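Local atomic coordinates of KLLA0C04147p (Kluyveromyces lactis, PDB entry 5WVR), a protein that probably binds sterols and carries them between membranes, this chain being its C-terminal oxysterol-binding (ORD) domain with cholesterol in the tunnel. Residues S177-H182 with N207-G212; V114-K119 with F328-F333; Y201-P206 with V226-H231. All blocks are in the same frame, centred on the assembly; numbering follows the deposited sequence.

Interaction 1 (S177-H182 with N207-G212); sequences SFDFKH and NNQVVG. With CLR (cholesterol), chain B; SO4 (sulfate ion), chain C.
F178 and V210, then F180 and N208, form two antiparallel hydrogen-bonded pairs, with D179 facing Q209 as the non-hydrogen-bonded pair between them; the segment axes approach to 4.6 Å at 170°. F178, F180, N208 and V210 all put their side chains on the face that carries the cholesterol. F180 lays one ring face against the sterol, F180 CE2 3.3 Å from cholesterol C16, while F180 CE1 rests 4.1 Å from V210 CG2. These strands, 178-190 and 199-211, form a hairpin in the wall of the sterol tunnel of an oxysterol-binding domain. Farther along, H182 NE2 donates to N208 OD1 at a short 2.5 Å, with the oxygen near the ring plane and the ring and amide planes 84° apart. N208 ND2 goes on to N222 OD1, so both ends of the amide are held. On the face of D179 and Q209 a water takes in Q209 OE1 and, weakly, D179 OD1, and also reaches S177 OG. Q209 NE2 turns to D221 OD2, and D179 OD1 also meets Y223 OH. Bent at chi3 and chi4 (64° at the latter), K181 brings NZ back to D179 OD2 in a 2.6 Å salt bridge, and K181 CG packs 3.3 Å from N207 ND2.

Interaction 2 (V114-K119 with F328-F333); sequences VKRVAK and FNLTKF. With CLR (cholesterol), chain B.
K115 offers its backbone O to the side-chain amide of N329, and N329 ND2 donates to it at 2.9 Å and 176°, an almost straight bond. The acceptor lies in the plane of the amide, while the donor stands a little off the carbonyl plane. With CG anti to its own carbonyl carbon (chi1 -62°), N329 extends this amide toward K115, whose CB lies 3.8 Å from N329 ND2. Next comes R116, which buries more surface here than any other residue. Its CG and CD run past the backbone oxygens of the other segment, CD lying 3.5 Å from N329 O. A bend at chi3 (79°) then turns the guanidinium so that L330 CD2 covers one of its faces, 3.8 Å from R116 NH2. T331 adds a methyl, CG2 lying 3.9 Å from R116 NH1. The charge is met from outside the pair: NH2 makes salt bridges with E78 and E68, and NH1 donates to S112 O. Beyond it the segment turns to the ligand: V117, centre of an inverse gamma turn, brings CG1 3.9 Å from cholesterol C26, and A118 O comes 3.5 Å from cholesterol C23. On the far segment T331 OG1 caps A334 N. The arrangement is a loop-to-loop junction beside the sterol tunnel of the oxysterol-binding domain, with T331 as the N-cap of the short, weakly bonded helix 332-335.

Interaction 3 (Y201-P206 with V226-H231); sequences YTYKKP and VKIVNH. With CLR (cholesterol), chain B.
I228 sits at the apolar centre, its CG1 3.6 Å from Y203 CB and its CG2 3.9 Å from Y201 CB. The Y203 and I228 side chains run side by side, pointing the same way. V226 sets CG2 3.8 Å from P206 CD. Helix 95-108 packs against the face of Y201, Y203 and I228, with V102, T106 and A103. Strands 199-211 and 219-230 form a hairpin within the antiparallel beta barrel of the oxysterol-binding domain, and T202 and V229 are its hydrogen-bonded pair here, exchanging two backbone bonds. Y201 and N230 form the neighbouring non-hydrogen-bonded pair, Y201 CE2 lying 3.5 Å from N230 CB with ring and amide planes 69° apart; N232 N and E199 hold the N230 amide. An alanine in place of Y201 would remove the ring and is likely to open a gap beside N230 and V102. At the polar edge T202 OG1 and H231 NE2 share a 2.6 Å hydrogen bond at the imidazole edge, OG1 being set between the T202 backbone N and carbonyl carbon (chi1 60°). A water accepts from both K204 N and K227 N. K205 NZ donates a 2.8 Å hydrogen bond to cholesterol O1 and salt-bridges D79.

All three contacts lie in the oxysterol-binding domain and touch the same cholesterol. Interactions 1 and 3 share strand 199-211, which pairs with 178-190 in the first and 219-230 in the third; their centres are about 20 Å apart, and H182 packs on K205 and P206 where they meet. Along the chain their segments alternate, and both fall inside the long loop closed by interaction 2. That contact lies about 16 Å from interaction 1, centre to centre, joined by V210 on V117, and about 26 Å from interaction 3, without touching it. Together they follow the sterol lengthwise: interaction 3 at its hydroxyl, interaction 1 along rings and tail, interaction 2 near the tail.

Interaction 1 (S177-H182 with N207-G212)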
loop_
_atom_site.group_PDB
_atom_site.type_symbol
_atom_site.label_atom_id
_atom_site.label_comp_id
_atom_site.label_asym_id
_atom_site.label_seq_id
_atom_site.Cartn_x
_atom_site.Cartn_y
_atom_site.Cartn_z
ATOM N N SER A 177 20.609 -6.160 -10.555
ATOM C CA SER A 177 19.313 -5.579 -10.301
ATOM C C SER A 177 19.043 -5.577 -8.801
ATOM O O SER A 177 19.677 -6.300 -8.029
ATOM C CB SER A 177 18.223 -6.367 -11.050
ATOM O OG SER A 177 17.944 -7.549 -10.340
ATOM N N PHE A 178 18.095 -4.747 -8.392
ATOM C CA PHE A 178 17.643 -4.677 -7.005
ATOM C C PHE A 178 16.264 -5.321 -6.957
ATOM O O PHE A 178 15.338 -4.817 -7.586
ATOM C CB PHE A 178 17.605 -3.225 -6.529
ATOM C CG PHE A 178 18.036 -3.039 -5.098
ATOM C CD1 PHE A 178 17.654 -3.942 -4.126
ATOM C CD2 PHE A 178 18.828 -1.961 -4.733
ATOM C CE1 PHE A 178 18.055 -3.772 -2.820
ATOM C CE2 PHE A 178 19.233 -1.786 -3.427
ATOM C CZ PHE A 178 18.846 -2.698 -2.469
ATOM N N ASP A 179 16.125 -6.437 -6.235
ATOM C CA ASP A 179 14.890 -7.217 -6.220
ATOM C C ASP A 179 14.175 -7.060 -4.883
ATOM O O ASP A 179 14.827 -7.050 -3.831
ATOM C CB ASP A 179 15.190 -8.702 -6.462
ATOM C CG ASP A 179 13.972 -9.482 -6.986
ATOM O OD1 ASP A 179 13.289 -9.003 -7.921
ATOM O OD2 ASP A 179 13.704 -10.587 -6.471
ATOM N N PHE A 180 12.834 -6.968 -4.924
ATOM C CA PHE A 180 11.988 -6.817 -3.728
ATOM C C PHE A 180 10.838 -7.823 -3.788
ATOM O O PHE A 180 10.042 -7.810 -4.736
ATOM C CB PHE A 180 11.442 -5.373 -3.599
ATOM C CG PHE A 180 12.522 -4.312 -3.602
ATOM C CD1 PHE A 180 13.117 -3.910 -4.781
ATOM C CD2 PHE A 180 12.945 -3.722 -2.414
ATOM C CE1 PHE A 180 14.128 -2.959 -4.769
ATOM C CE2 PHE A 180 13.946 -2.777 -2.396
ATOM C CZ PHE A 180 14.540 -2.389 -3.561
ATOM N N LYS A 181 10.768 -8.717 -2.802
ATOM C CA LYS A 181 9.681 -9.688 -2.700
ATOM C C LYS A 181 8.786 -9.351 -1.511
ATOM O O LYS A 181 9.266 -8.929 -0.451
ATOM C CB LYS A 181 10.220 -11.126 -2.569
ATOM C CG LYS A 181 11.143 -11.541 -3.738
ATOM C CD LYS A 181 11.723 -12.930 -3.559
ATOM C CE LYS A 181 11.877 -13.637 -4.921
ATOM N NZ LYS A 181 12.852 -12.950 -5.824
ATOM N N HIS A 182 7.478 -9.534 -1.690
ATOM C CA HIS A 182 6.496 -9.161 -0.678
ATOM C C HIS A 182 5.949 -10.447 -0.074
ATOM O O HIS A 182 5.183 -11.175 -0.711
ATOM C CB HIS A 182 5.423 -8.255 -1.278
ATOM C CG HIS A 182 5.980 -6.967 -1.805
ATOM N ND1 HIS A 182 5.720 -5.742 -1.229
ATOM C CD2 HIS A 182 6.828 -6.722 -2.833
ATOM C CE1 HIS A 182 6.362 -4.797 -1.893
ATOM N NE2 HIS A 182 7.057 -5.369 -2.860
ATOM N N ASN A 207 6.288 -8.981 -7.293
ATOM C CA ASN A 207 7.616 -8.504 -6.980
ATOM C C ASN A 207 7.893 -7.177 -7.681
ATOM O O ASN A 207 7.272 -6.837 -8.694
ATOM C CB ASN A 207 8.641 -9.539 -7.410
ATOM C CG ASN A 207 8.415 -10.862 -6.765
ATOM O OD1 ASN A 207 8.130 -11.842 -7.450
ATOM N ND2 ASN A 207 8.438 -10.891 -5.455
ATOM N N ASN A 208 8.833 -6.414 -7.112
ATOM C CA ASN A 208 9.382 -5.234 -7.769
ATOM C C ASN A 208 10.873 -5.443 -7.996
ATOM O O ASN A 208 11.516 -6.235 -7.311
ATOM C CB ASN A 208 9.177 -3.970 -6.931
ATOM C CG ASN A 208 8.001 -4.100 -6.004
ATOM O OD1 ASN A 208 8.177 -4.180 -4.793
ATOM N ND2 ASN A 208 6.790 -4.122 -6.562
ATOM N N GLN A 209 11.416 -4.738 -8.975
ATOM C CA GLN A 209 12.860 -4.716 -9.137
ATOM C C GLN A 209 13.250 -3.371 -9.715
ATOM O O GLN A 209 12.477 -2.742 -10.442
ATOM C CB GLN A 209 13.389 -5.870 -10.012
ATOM C CG GLN A 209 12.819 -5.979 -11.431
ATOM C CD GLN A 209 13.476 -7.097 -12.233
ATOM O OE1 GLN A 209 14.485 -7.648 -11.820
ATOM N NE2 GLN A 209 12.902 -7.430 -13.384
ATOM N N VAL A 210 14.429 -2.905 -9.324
ATOM C CA VAL A 210 15.073 -1.793 -10.000
ATOM C C VAL A 210 16.028 -2.395 -11.013
ATOM O O VAL A 210 16.880 -3.205 -10.647
ATOM C CB VAL A 210 15.817 -0.889 -9.015
ATOM C CG1 VAL A 210 16.413 0.272 -9.757
ATOM C CG2 VAL A 210 14.880 -0.418 -7.922
ATOM N N VAL A 211 15.850 -2.045 -12.286
ATOM C CA VAL A 211 16.714 -2.479 -13.369
ATOM C C VAL A 211 17.206 -1.241 -14.108
ATOM O O VAL A 211 16.886 -0.110 -13.743
ATOM C CB VAL A 211 16.002 -3.436 -14.348
ATOM C CG1 VAL A 211 15.612 -4.729 -13.658
ATOM C CG2 VAL A 211 14.805 -2.744 -14.934
ATOM N N GLY A 212 17.954 -1.475 -15.183
ATOM C CA GLY A 212 18.627 -0.398 -15.869
ATOM C C GLY A 212 19.742 0.236 -15.071
ATOM O O GLY A 212 20.223 1.306 -15.450
HETATM C C1 CLR B . 5.104 -1.351 -4.163
HETATM C C2 CLR B . 3.629 -1.554 -3.796
HETATM C C3 CLR B . 3.498 -2.358 -2.501
HETATM C C4 CLR B . 4.174 -1.595 -1.359
HETATM C C5 CLR B . 5.616 -1.240 -1.731
HETATM C C6 CLR B . 6.638 -1.523 -0.832
HETATM C C7 CLR B . 7.995 -1.294 -1.029
HETATM C C8 CLR B . 8.278 -0.356 -2.208
HETATM C C9 CLR B . 7.407 -0.702 -3.424
HETATM C C10 CLR B . 5.912 -0.604 -3.094
HETATM C C11 CLR B . 7.804 0.127 -4.654
HETATM C C12 CLR B . 9.309 0.074 -4.957
HETATM C C13 CLR B . 10.122 0.501 -3.732
HETATM C C14 CLR B . 9.755 -0.456 -2.598
HETATM C C15 CLR B . 10.770 -0.072 -1.524
HETATM C C16 CLR B . 12.058 -0.067 -2.353
HETATM C C17 CLR B . 11.617 0.171 -3.802
HETATM C C18 CLR B . 9.863 1.968 -3.360
HETATM C C19 CLR B . 5.467 0.862 -3.030
HETATM C C20 CLR B . 12.506 1.196 -4.517
HETATM C C21 CLR B . 12.130 1.282 -5.997
HETATM C C22 CLR B . 13.981 0.807 -4.373
HETATM C C23 CLR B . 14.929 2.010 -4.385
HETATM C C24 CLR B . 16.329 1.648 -3.880
HETATM C C25 CLR B . 17.293 2.840 -3.876
HETATM C C26 CLR B . 17.626 3.297 -5.298
HETATM C C27 CLR B . 18.576 2.527 -3.104
HETATM O O1 CLR B . 2.116 -2.553 -2.191
HETATM S S SO4 C . 20.262 -3.712 -17.008
HETATM O O1 SO4 C . 20.862 -2.393 -16.873
HETATM O O2 SO4 C . 18.848 -3.660 -16.604
HETATM O O3 SO4 C . 20.365 -4.144 -18.404
HETATM O O4 SO4 C . 21.007 -4.666 -16.190
HETATM O O HOH W 1 15.267 -9.358 -9.708
#

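Interaction 2 (V114-K119 with F328-F333)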
loop_
_atom_site.group_PDB
_atom_site.type_symbol
_atom_site.label_atom_id
_atom_site.label_comp_id
_atom_site.label_asym_id
_atom_site.label_seq_id
_atom_site.Cartn_x
_atom_site.Cartn_y
_atom_site.Cartn_z
ATOM N N VAL A 114 6.310 4.222 -10.656
ATOM C CA VAL A 114 7.174 4.673 -11.744
ATOM C C VAL A 114 7.865 5.981 -11.383
ATOM O O VAL A 114 7.269 6.871 -10.765
ATOM C CB VAL A 114 6.339 4.861 -13.021
ATOM C CG1 VAL A 114 7.240 5.228 -14.189
ATOM C CG2 VAL A 114 5.530 3.614 -13.314
ATOM N N LYS A 115 9.081 6.142 -11.829
ATOM C CA LYS A 115 9.830 7.360 -11.617
ATOM C C LYS A 115 10.224 7.706 -10.212
ATOM O O LYS A 115 10.711 8.730 -9.971
ATOM C CB LYS A 115 9.153 8.549 -12.270
ATOM C CG LYS A 115 9.250 8.538 -13.757
ATOM C CD LYS A 115 8.128 9.354 -14.335
ATOM C CE LYS A 115 8.367 10.846 -14.171
ATOM N NZ LYS A 115 7.147 11.658 -13.949
ATOM N N ARG A 116 9.994 6.820 -9.287
ATOM C CA ARG A 116 10.443 7.029 -7.908
ATOM C C ARG A 116 11.466 5.949 -7.546
ATOM O O ARG A 116 11.202 5.039 -6.764
ATOM C CB ARG A 116 9.257 7.041 -6.972
ATOM C CG ARG A 116 8.406 8.310 -7.116
ATOM C CD ARG A 116 7.022 8.027 -6.696
ATOM N NE ARG A 116 6.853 8.012 -5.252
ATOM C CZ ARG A 116 5.678 7.812 -4.667
ATOM N NH1 ARG A 116 4.592 7.588 -5.406
ATOM N NH2 ARG A 116 5.578 7.837 -3.350
ATOM N N VAL A 117 12.654 6.062 -8.118
ATOM C CA VAL A 117 13.758 5.152 -7.778
ATOM C C VAL A 117 14.458 5.782 -6.576
ATOM O O VAL A 117 15.456 6.494 -6.689
ATOM C CB VAL A 117 14.698 4.933 -8.959
ATOM C CG1 VAL A 117 15.710 3.808 -8.659
ATOM C CG2 VAL A 117 13.875 4.645 -10.223
ATOM N N ALA A 118 13.899 5.536 -5.392
ATOM C CA ALA A 118 14.425 6.151 -4.182
ATOM C C ALA A 118 13.984 5.296 -3.013
ATOM O O ALA A 118 12.994 4.572 -3.102
ATOM C CB ALA A 118 13.943 7.592 -4.016
ATOM N N LYS A 119 14.744 5.364 -1.933
ATOM C CA LYS A 119 14.467 4.556 -0.751
ATOM C C LYS A 119 13.488 5.308 0.146
ATOM O O LYS A 119 13.760 6.463 0.497
ATOM C CB LYS A 119 15.766 4.265 -0.006
ATOM C CG LYS A 119 15.612 3.552 1.326
ATOM C CD LYS A 119 16.975 3.430 1.996
ATOM C CE LYS A 119 16.870 3.254 3.507
ATOM N NZ LYS A 119 18.229 3.201 4.134
ATOM N N PHE A 328 10.509 15.116 -5.834
ATOM C CA PHE A 328 10.610 13.681 -5.560
ATOM C C PHE A 328 9.634 12.870 -6.407
ATOM O O PHE A 328 9.369 11.711 -6.098
ATOM C CB PHE A 328 10.391 13.363 -4.067
ATOM C CG PHE A 328 11.085 14.325 -3.105
ATOM C CD1 PHE A 328 12.395 14.131 -2.737
ATOM C CD2 PHE A 328 10.398 15.391 -2.544
ATOM C CE1 PHE A 328 13.020 14.991 -1.838
ATOM C CE2 PHE A 328 11.016 16.259 -1.662
ATOM C CZ PHE A 328 12.325 16.058 -1.303
ATOM N N ASN A 329 9.089 13.482 -7.464
ATOM C CA ASN A 329 8.138 12.850 -8.392
ATOM C C ASN A 329 6.955 12.207 -7.677
ATOM O O ASN A 329 6.445 11.179 -8.111
ATOM C CB ASN A 329 8.818 11.804 -9.277
ATOM C CG ASN A 329 9.890 12.389 -10.148
ATOM O OD1 ASN A 329 9.922 13.591 -10.385
ATOM N ND2 ASN A 329 10.785 11.535 -10.638
ATOM N N LEU A 330 6.493 12.810 -6.582
ATOM C CA LEU A 330 5.341 12.243 -5.888
ATOM C C LEU A 330 4.093 12.334 -6.768
ATOM O O LEU A 330 3.970 13.225 -7.609
ATOM C CB LEU A 330 5.098 12.963 -4.555
ATOM C CG LEU A 330 6.224 12.945 -3.514
ATOM C CD1 LEU A 330 5.757 13.635 -2.238
ATOM C CD2 LEU A 330 6.589 11.523 -3.188
ATOM N N THR A 331 3.179 11.377 -6.598
ATOM C CA THR A 331 1.836 11.492 -7.164
ATOM C C THR A 331 1.022 12.487 -6.337
ATOM O O THR A 331 1.438 12.909 -5.251
ATOM C CB THR A 331 1.128 10.137 -7.177
ATOM O OG1 THR A 331 0.916 9.701 -5.834
ATOM C CG2 THR A 331 1.971 9.101 -7.883
ATOM N N LYS A 332 -0.140 12.884 -6.869
ATOM C CA LYS A 332 -1.037 13.761 -6.116
ATOM C C LYS A 332 -1.541 13.077 -4.855
ATOM O O LYS A 332 -1.684 13.717 -3.807
ATOM C CB LYS A 332 -2.241 14.178 -6.959
ATOM C CG LYS A 332 -2.032 15.313 -7.928
ATOM C CD LYS A 332 -3.389 15.975 -8.220
ATOM C CE LYS A 332 -3.925 15.633 -9.600
ATOM N NZ LYS A 332 -4.244 14.179 -9.794
ATOM N N PHE A 333 -1.861 11.783 -4.945
ATOM C CA PHE A 333 -2.317 11.074 -3.759
ATOM C C PHE A 333 -1.221 11.037 -2.696
ATOM O O PHE A 333 -1.493 11.180 -1.498
ATOM C CB PHE A 333 -2.780 9.661 -4.138
ATOM C CG PHE A 333 -3.372 8.901 -2.992
ATOM C CD1 PHE A 333 -4.688 9.105 -2.621
ATOM C CD2 PHE A 333 -2.610 7.996 -2.271
ATOM C CE1 PHE A 333 -5.241 8.413 -1.558
ATOM C CE2 PHE A 333 -3.163 7.310 -1.204
ATOM C CZ PHE A 333 -4.478 7.521 -0.853
HETATM C C1 CLR B . 5.104 -1.351 -4.163
HETATM C C2 CLR B . 3.629 -1.554 -3.796
HETATM C C3 CLR B . 3.498 -2.358 -2.501
HETATM C C4 CLR B . 4.174 -1.595 -1.359
HETATM C C5 CLR B . 5.616 -1.240 -1.731
HETATM C C6 CLR B . 6.638 -1.523 -0.832
HETATM C C7 CLR B . 7.995 -1.294 -1.029
HETATM C C8 CLR B . 8.278 -0.356 -2.208
HETATM C C9 CLR B . 7.407 -0.702 -3.424
HETATM C C10 CLR B . 5.912 -0.604 -3.094
HETATM C C11 CLR B . 7.804 0.127 -4.654
HETATM C C12 CLR B . 9.309 0.074 -4.957
HETATM C C13 CLR B . 10.122 0.501 -3.732
HETATM C C14 CLR B . 9.755 -0.456 -2.598
HETATM C C15 CLR B . 10.770 -0.072 -1.524
HETATM C C16 CLR B . 12.058 -0.067 -2.353
HETATM C C17 CLR B . 11.617 0.171 -3.802
HETATM C C18 CLR B . 9.863 1.968 -3.360
HETATM C C19 CLR B . 5.467 0.862 -3.030
HETATM C C20 CLR B . 12.506 1.196 -4.517
HETATM C C21 CLR B . 12.130 1.282 -5.997
HETATM C C22 CLR B . 13.981 0.807 -4.373
HETATM C C23 CLR B . 14.929 2.010 -4.385
HETATM C C24 CLR B . 16.329 1.648 -3.880
HETATM C C25 CLR B . 17.293 2.840 -3.876
HETATM C C26 CLR B . 17.626 3.297 -5.298
HETATM C C27 CLR B . 18.576 2.527 -3.104
HETATM O O1 CLR B . 2.116 -2.553 -2.191
#

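Interaction 3 (Y201-P206 with V226-H231)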
loop_
_atom_site.group_PDB
_atom_site.type_symbol
_atom_site.label_atom_id
_atom_site.label_comp_id
_atom_site.label_asym_id
_atom_site.label_seq_id
_atom_site.Cartn_x
_atom_site.Cartn_y
_atom_site.Cartn_z
ATOM N N TYR A 201 -11.326 -12.208 0.123
ATOM C CA TYR A 201 -10.311 -12.438 -0.897
ATOM C C TYR A 201 -8.925 -12.363 -0.272
ATOM O O TYR A 201 -8.655 -11.491 0.556
ATOM C CB TYR A 201 -10.389 -11.391 -2.002
ATOM C CG TYR A 201 -11.717 -11.299 -2.700
ATOM C CD1 TYR A 201 -12.723 -10.447 -2.229
ATOM C CD2 TYR A 201 -11.966 -12.051 -3.840
ATOM C CE1 TYR A 201 -13.948 -10.345 -2.877
ATOM C CE2 TYR A 201 -13.184 -11.969 -4.499
ATOM C CZ TYR A 201 -14.173 -11.115 -4.021
ATOM O OH TYR A 201 -15.369 -11.055 -4.701
ATOM N N THR A 202 -8.037 -13.253 -0.681
ATOM C CA THR A 202 -6.645 -13.141 -0.298
ATOM C C THR A 202 -5.759 -13.261 -1.531
ATOM O O THR A 202 -6.130 -13.904 -2.525
ATOM C CB THR A 202 -6.251 -14.199 0.763
ATOM O OG1 THR A 202 -6.464 -15.514 0.251
ATOM C CG2 THR A 202 -7.076 -14.020 2.014
ATOM N N TYR A 203 -4.589 -12.612 -1.454
ATOM C CA TYR A 203 -3.577 -12.629 -2.499
ATOM C C TYR A 203 -2.272 -12.149 -1.889
ATOM O O TYR A 203 -2.235 -11.627 -0.769
ATOM C CB TYR A 203 -3.960 -11.748 -3.691
ATOM C CG TYR A 203 -3.959 -10.263 -3.367
ATOM C CD1 TYR A 203 -5.048 -9.670 -2.740
ATOM C CD2 TYR A 203 -2.857 -9.459 -3.680
ATOM C CE1 TYR A 203 -5.037 -8.317 -2.425
ATOM C CE2 TYR A 203 -2.839 -8.102 -3.375
ATOM C CZ TYR A 203 -3.937 -7.544 -2.751
ATOM O OH TYR A 203 -3.946 -6.215 -2.450
ATOM N N LYS A 204 -1.199 -12.369 -2.636
ATOM C CA LYS A 204 0.091 -11.779 -2.347
ATOM C C LYS A 204 0.467 -10.838 -3.482
ATOM O O LYS A 204 0.030 -11.007 -4.623
ATOM C CB LYS A 204 1.192 -12.830 -2.139
ATOM C CG LYS A 204 1.004 -13.640 -0.874
ATOM C CD LYS A 204 2.290 -14.311 -0.443
ATOM C CE LYS A 204 2.052 -15.181 0.786
ATOM N NZ LYS A 204 3.298 -15.868 1.236
ATOM N N LYS A 205 1.259 -9.804 -3.149
ATOM C CA LYS A 205 1.614 -8.771 -4.099
ATOM C C LYS A 205 2.708 -9.293 -5.023
ATOM O O LYS A 205 3.446 -10.223 -4.675
ATOM C CB LYS A 205 2.064 -7.522 -3.335
ATOM C CG LYS A 205 0.935 -6.908 -2.527
ATOM C CD LYS A 205 1.415 -5.664 -1.759
ATOM C CE LYS A 205 0.216 -4.874 -1.264
ATOM N NZ LYS A 205 0.616 -3.851 -0.262
ATOM N N PRO A 206 2.814 -8.733 -6.218
ATOM C CA PRO A 206 3.910 -9.098 -7.114
ATOM C C PRO A 206 5.236 -8.595 -6.588
ATOM O O PRO A 206 5.297 -7.806 -5.650
ATOM C CB PRO A 206 3.552 -8.381 -8.424
ATOM C CG PRO A 206 2.775 -7.215 -7.976
ATOM C CD PRO A 206 1.913 -7.772 -6.859
ATOM N N VAL A 226 0.298 -13.457 -9.666
ATOM C CA VAL A 226 -0.547 -13.148 -8.526
ATOM C C VAL A 226 -1.778 -14.038 -8.606
ATOM O O VAL A 226 -2.336 -14.226 -9.688
ATOM C CB VAL A 226 -0.938 -11.659 -8.510
ATOM C CG1 VAL A 226 -1.831 -11.396 -7.328
ATOM C CG2 VAL A 226 0.305 -10.798 -8.472
ATOM N N LYS A 227 -2.182 -14.601 -7.467
ATOM C CA LYS A 227 -3.379 -15.424 -7.366
ATOM C C LYS A 227 -4.280 -14.833 -6.294
ATOM O O LYS A 227 -3.870 -14.716 -5.133
ATOM C CB LYS A 227 -3.028 -16.870 -7.026
ATOM C CG LYS A 227 -4.056 -17.884 -7.547
ATOM C CD LYS A 227 -4.208 -19.068 -6.606
ATOM C CE LYS A 227 -5.354 -19.952 -7.019
ATOM N NZ LYS A 227 -5.064 -21.390 -6.730
ATOM N N ILE A 228 -5.497 -14.452 -6.686
ATOM C CA ILE A 228 -6.539 -14.010 -5.766
ATOM C C ILE A 228 -7.585 -15.117 -5.697
ATOM O O ILE A 228 -7.981 -15.679 -6.726
ATOM C CB ILE A 228 -7.158 -12.672 -6.210
ATOM C CG1 ILE A 228 -6.048 -11.694 -6.604
ATOM C CG2 ILE A 228 -8.066 -12.078 -5.111
ATOM C CD1 ILE A 228 -6.565 -10.478 -7.286
ATOM N N VAL A 229 -8.010 -15.459 -4.486
ATOM C CA VAL A 229 -9.019 -16.487 -4.275
ATOM C C VAL A 229 -10.113 -15.898 -3.394
ATOM O O VAL A 229 -9.819 -15.223 -2.394
ATOM C CB VAL A 229 -8.407 -17.755 -3.644
ATOM C CG1 VAL A 229 -7.423 -18.418 -4.607
ATOM C CG2 VAL A 229 -7.676 -17.401 -2.389
ATOM N N ASN A 230 -11.375 -16.136 -3.777
ATOM C CA ASN A 230 -12.525 -15.748 -2.962
ATOM C C ASN A 230 -12.852 -16.938 -2.079
ATOM O O ASN A 230 -13.434 -17.913 -2.534
ATOM C CB ASN A 230 -13.717 -15.346 -3.832
ATOM C CG ASN A 230 -14.928 -14.921 -3.012
ATOM O OD1 ASN A 230 -15.249 -15.515 -1.982
ATOM N ND2 ASN A 230 -15.609 -13.893 -3.470
ATOM N N HIS A 231 -12.490 -16.859 -0.807
ATOM C CA HIS A 231 -12.701 -17.989 0.087
ATOM C C HIS A 231 -14.175 -18.342 0.295
ATOM O O HIS A 231 -14.463 -19.403 0.858
ATOM C CB HIS A 231 -12.018 -17.702 1.423
ATOM C CG HIS A 231 -10.529 -17.608 1.318
ATOM N ND1 HIS A 231 -9.700 -18.692 1.508
ATOM C CD2 HIS A 231 -9.719 -16.563 1.025
ATOM C CE1 HIS A 231 -8.443 -18.320 1.344
ATOM N NE2 HIS A 231 -8.427 -17.033 1.044
HETATM C C1 CLR B . 5.104 -1.351 -4.163
HETATM C C2 CLR B . 3.629 -1.554 -3.796
HETATM C C3 CLR B . 3.498 -2.358 -2.501
HETATM C C4 CLR B . 4.174 -1.595 -1.359
HETATM C C5 CLR B . 5.616 -1.240 -1.731
HETATM C C6 CLR B . 6.638 -1.523 -0.832
HETATM C C7 CLR B . 7.995 -1.294 -1.029
HETATM C C8 CLR B . 8.278 -0.356 -2.208
HETATM C C9 CLR B . 7.407 -0.702 -3.424
HETATM C C10 CLR B . 5.912 -0.604 -3.094
HETATM C C11 CLR B . 7.804 0.127 -4.654
HETATM C C12 CLR B . 9.309 0.074 -4.957
HETATM C C13 CLR B . 10.122 0.501 -3.732
HETATM C C14 CLR B . 9.755 -0.456 -2.598
HETATM C C15 CLR B . 10.770 -0.072 -1.524
HETATM C C16 CLR B . 12.058 -0.067 -2.353
HETATM C C17 CLR B . 11.617 0.171 -3.802
HETATM C C18 CLR B . 9.863 1.968 -3.360
HETATM C C19 CLR B . 5.467 0.862 -3.030
HETATM C C20 CLR B . 12.506 1.196 -4.517
HETATM C C21 CLR B . 12.130 1.282 -5.997
HETATM C C22 CLR B . 13.981 0.807 -4.373
HETATM C C23 CLR B . 14.929 2.010 -4.385
HETATM C C24 CLR B . 16.329 1.648 -3.880
HETATM C C25 CLR B . 17.293 2.840 -3.876
HETATM C C26 CLR B . 17.626 3.297 -5.298
HETATM C C27 CLR B . 18.576 2.527 -3.104
HETATM O O1 CLR B . 2.116 -2.553 -2.191
HETATM O O HOH W 2 -0.883 -14.004 -5.024
#